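PDB 2B9S: topoisomerase I-like protein from Leishmania donovani, which forms, with a smaller subunit, a heterodimeric type IB topoisomerase that probably relaxes supercoiled DNA by transiently nicking and rejoining one strand. Local coordinates for residues Leu4-Gln9 with Lys238-Met243. Sequence-based numbering, arbitrary orientation.
With nucleotides of chain A.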
loop_
_atom_site.group_PDB
_atom_site.type_symbol
_atom_site.label_atom_id
_atom_site.label_comp_id
_atom_site.label_asym_id
_atom_site.label_seq_id
_atom_site.Cartn_x
_atom_site.Cartn_y
_atom_site.Cartn_z
ATOM N N LEU D 4 -0.015 33.293 -0.143
ATOM C CA LEU D 4 -1.168 32.416 -0.313
ATOM C C LEU D 4 -0.794 30.959 -0.063
ATOM O O LEU D 4 0.386 30.605 -0.047
ATOM C CB LEU D 4 -1.760 32.574 -1.715
ATOM C CG LEU D 4 -2.310 33.957 -2.066
ATOM C CD1 LEU D 4 -2.394 34.135 -3.574
ATOM C CD2 LEU D 4 -3.670 34.175 -1.421
ATOM N N ASN D 5 -1.804 30.118 0.134
ATOM C CA ASN D 5 -1.646 28.679 -0.033
ATOM C C ASN D 5 -1.690 28.261 -1.500
ATOM O O ASN D 5 -2.207 28.988 -2.348
ATOM C CB ASN D 5 -2.718 27.927 0.759
ATOM C CG ASN D 5 -2.420 27.883 2.244
ATOM O OD1 ASN D 5 -1.404 27.334 2.670
ATOM N ND2 ASN D 5 -3.308 28.464 3.044
ATOM N N TRP D 6 -1.142 27.085 -1.791
ATOM C CA TRP D 6 -0.676 26.768 -3.135
ATOM C C TRP D 6 -1.844 26.476 -4.069
ATOM O O TRP D 6 -1.684 26.446 -5.290
ATOM C CB TRP D 6 0.283 25.577 -3.103
ATOM C CG TRP D 6 -0.365 24.296 -2.677
ATOM C CD1 TRP D 6 -0.297 23.710 -1.446
ATOM C CD2 TRP D 6 -1.183 23.439 -3.481
ATOM N NE1 TRP D 6 -1.021 22.543 -1.434
ATOM C CE2 TRP D 6 -1.576 22.353 -2.673
ATOM C CE3 TRP D 6 -1.626 23.477 -4.808
ATOM C CZ2 TRP D 6 -2.385 21.321 -3.146
ATOM C CZ3 TRP D 6 -2.429 22.452 -5.274
ATOM C CH2 TRP D 6 -2.800 21.390 -4.446
ATOM N N TRP D 7 -3.020 26.260 -3.489
ATOM C CA TRP D 7 -4.212 25.945 -4.268
ATOM C C TRP D 7 -5.095 27.176 -4.448
ATOM O O TRP D 7 -6.078 27.144 -5.188
ATOM C CB TRP D 7 -5.007 24.822 -3.599
ATOM C CG TRP D 7 -5.510 25.173 -2.232
ATOM C CD1 TRP D 7 -6.698 25.771 -1.923
ATOM C CD2 TRP D 7 -4.840 24.950 -0.987
ATOM N NE1 TRP D 7 -6.807 25.933 -0.562
ATOM C CE2 TRP D 7 -5.679 25.437 0.036
ATOM C CE3 TRP D 7 -3.610 24.385 -0.628
ATOM C CZ2 TRP D 7 -5.330 25.376 1.384
ATOM C CZ3 TRP D 7 -3.267 24.327 0.710
ATOM C CH2 TRP D 7 -4.123 24.819 1.699
ATOM N N GLU D 8 -4.737 28.259 -3.767
ATOM C CA GLU D 8 -5.304 29.570 -4.059
ATOM C C GLU D 8 -4.419 30.350 -5.027
ATOM O O GLU D 8 -4.769 31.450 -5.454
ATOM C CB GLU D 8 -5.502 30.369 -2.769
ATOM C CG GLU D 8 -6.184 29.590 -1.656
ATOM C CD GLU D 8 -6.179 30.336 -0.336
ATOM O OE1 GLU D 8 -5.080 30.651 0.166
ATOM O OE2 GLU D 8 -7.274 30.606 0.199
ATOM N N GLN D 9 -3.272 29.771 -5.369
ATOM C CA GLN D 9 -2.374 30.372 -6.338
ATOM C C GLN D 9 -3.028 30.530 -7.711
ATOM O O GLN D 9 -3.828 29.687 -8.134
ATOM C CB GLN D 9 -1.132 29.507 -6.476
ATOM C CG GLN D 9 0.035 30.186 -7.154
ATOM C CD GLN D 9 0.728 31.177 -6.247
ATOM O OE1 GLN D 9 0.821 30.966 -5.028
ATOM N NE2 GLN D 9 1.223 32.270 -6.835
ATOM N N LYS D 238 2.577 16.233 -1.677
ATOM C CA LYS D 238 1.654 15.106 -1.726
ATOM C C LYS D 238 0.307 15.605 -2.202
ATOM O O LYS D 238 -0.352 14.939 -2.995
ATOM C CB LYS D 238 1.497 14.425 -0.360
ATOM C CG LYS D 238 2.724 13.635 0.122
ATOM C CD LYS D 238 2.973 12.343 -0.676
ATOM C CE LYS D 238 4.146 11.587 -0.086
ATOM N NZ LYS D 238 4.543 10.385 -0.875
ATOM N N GLY D 239 -0.077 16.790 -1.713
ATOM C CA GLY D 239 -1.372 17.395 -1.998
ATOM C C GLY D 239 -1.514 17.702 -3.456
ATOM O O GLY D 239 -2.547 17.419 -4.053
ATOM N N GLN D 240 -0.451 18.261 -4.028
ATOM C CA GLN D 240 -0.433 18.706 -5.412
ATOM C C GLN D 240 -0.458 17.537 -6.371
ATOM O O GLN D 240 -1.153 17.582 -7.389
ATOM C CB GLN D 240 0.815 19.552 -5.688
ATOM C CG GLN D 240 0.880 20.824 -4.890
ATOM C CD GLN D 240 2.148 21.594 -5.104
ATOM O OE1 GLN D 240 2.988 21.216 -5.912
ATOM N NE2 GLN D 240 2.293 22.695 -4.388
ATOM N N SER D 241 0.309 16.494 -6.066
ATOM C CA SER D 241 0.280 15.298 -6.908
ATOM C C SER D 241 -1.064 14.577 -6.728
ATOM O O SER D 241 -1.600 13.985 -7.657
ATOM C CB SER D 241 1.510 14.403 -6.670
ATOM O OG SER D 241 1.392 13.645 -5.490
ATOM N N ASP D 242 -1.636 14.701 -5.538
ATOM C CA ASP D 242 -2.967 14.175 -5.256
ATOM C C ASP D 242 -4.110 14.851 -6.036
ATOM O O ASP D 242 -5.076 14.197 -6.429
ATOM C CB ASP D 242 -3.235 14.303 -3.769
ATOM C CG ASP D 242 -3.825 13.067 -3.185
ATOM O OD1 ASP D 242 -3.829 12.020 -3.865
ATOM O OD2 ASP D 242 -4.275 13.137 -2.026
ATOM N N MET D 243 -4.012 16.164 -6.236
ATOM C CA MET D 243 -5.012 16.892 -6.999
ATOM C C MET D 243 -4.867 16.634 -8.502
ATOM O O MET D 243 -5.852 16.490 -9.222
ATOM C CB MET D 243 -4.922 18.394 -6.716
ATOM C CG MET D 243 -6.101 19.150 -7.329
ATOM S SD MET D 243 -5.696 20.800 -7.872
ATOM C CE MET D 243 -6.019 21.735 -6.371
ATOM P P DT A 9 2.829 9.707 -4.530
ATOM O OP1 DT A 9 2.129 10.932 -4.941
ATOM O OP2 DT A 9 3.366 9.574 -3.177
ATOM O "O5'" DT A 9 1.786 8.527 -4.852
ATOM C "C5'" DT A 9 1.273 8.336 -6.192
ATOM C "C4'" DT A 9 0.400 7.082 -6.275
ATOM O "O4'" DT A 9 1.094 5.855 -5.921
ATOM C "C3'" DT A 9 -0.848 7.112 -5.390
ATOM O "O3'" DT A 9 -1.917 6.517 -6.129
ATOM C "C2'" DT A 9 -0.408 6.316 -4.157
ATOM C "C1'" DT A 9 0.448 5.241 -4.828
ATOM N N1 DT A 9 1.520 4.680 -3.974
ATOM C C2 DT A 9 1.546 3.321 -3.755
ATOM O O2 DT A 9 0.697 2.560 -4.223
ATOM N N3 DT A 9 2.602 2.907 -2.971
ATOM C C4 DT A 9 3.589 3.692 -2.403
ATOM O O4 DT A 9 4.480 3.201 -1.714
ATOM C C5 DT A 9 3.487 5.115 -2.659
ATOM C C7 DT A 9 4.456 6.120 -2.066
ATOM C C6 DT A 9 2.465 5.524 -3.425
#
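The indole of Trp-6 offers a broad flat surface to the side chains of Gln-240 and Met-243. With CG between the backbone N and the carbonyl carbon (chi1 65°), it extends toward the helix. Over one face, Gln-240 CG makes a CH-pi contact, 3.4 Å from the centroid of the six-membered ring and almost on its normal. Glutamine suits the place because its CG can lie on this ring while NE2 reaches over the five-membered part of the same face, 3.5 Å from Trp-6 CG, the amide plane steeply inclined to the indole. The edge of Trp-7 (CE3) meets the opposite face, offset toward its rim. The contact joins the N-terminal loop, which makes a type I beta turn from Asn-5 to Glu-8, to the start of helix 236-266 in the catalytic core. Gly-239, lacking a side chain, lets Trp-6 CZ2 come within 3.7 Å of its C. One turn on, the flexible thioether of Met-243 brings CE to 3.8 Å from Trp-6 CH2. Trp-53 of the partner subunit also meets the Trp-6 ring. From the same turns of the helix, the long cationic Lys-238 (NZ) and short hydroxyl of Ser-241 (OG) donate hydrogen bonds to OP2 (2.7 Å) and OP1 (2.9 Å) of DT9 of chain A, gripping one DNA phosphate.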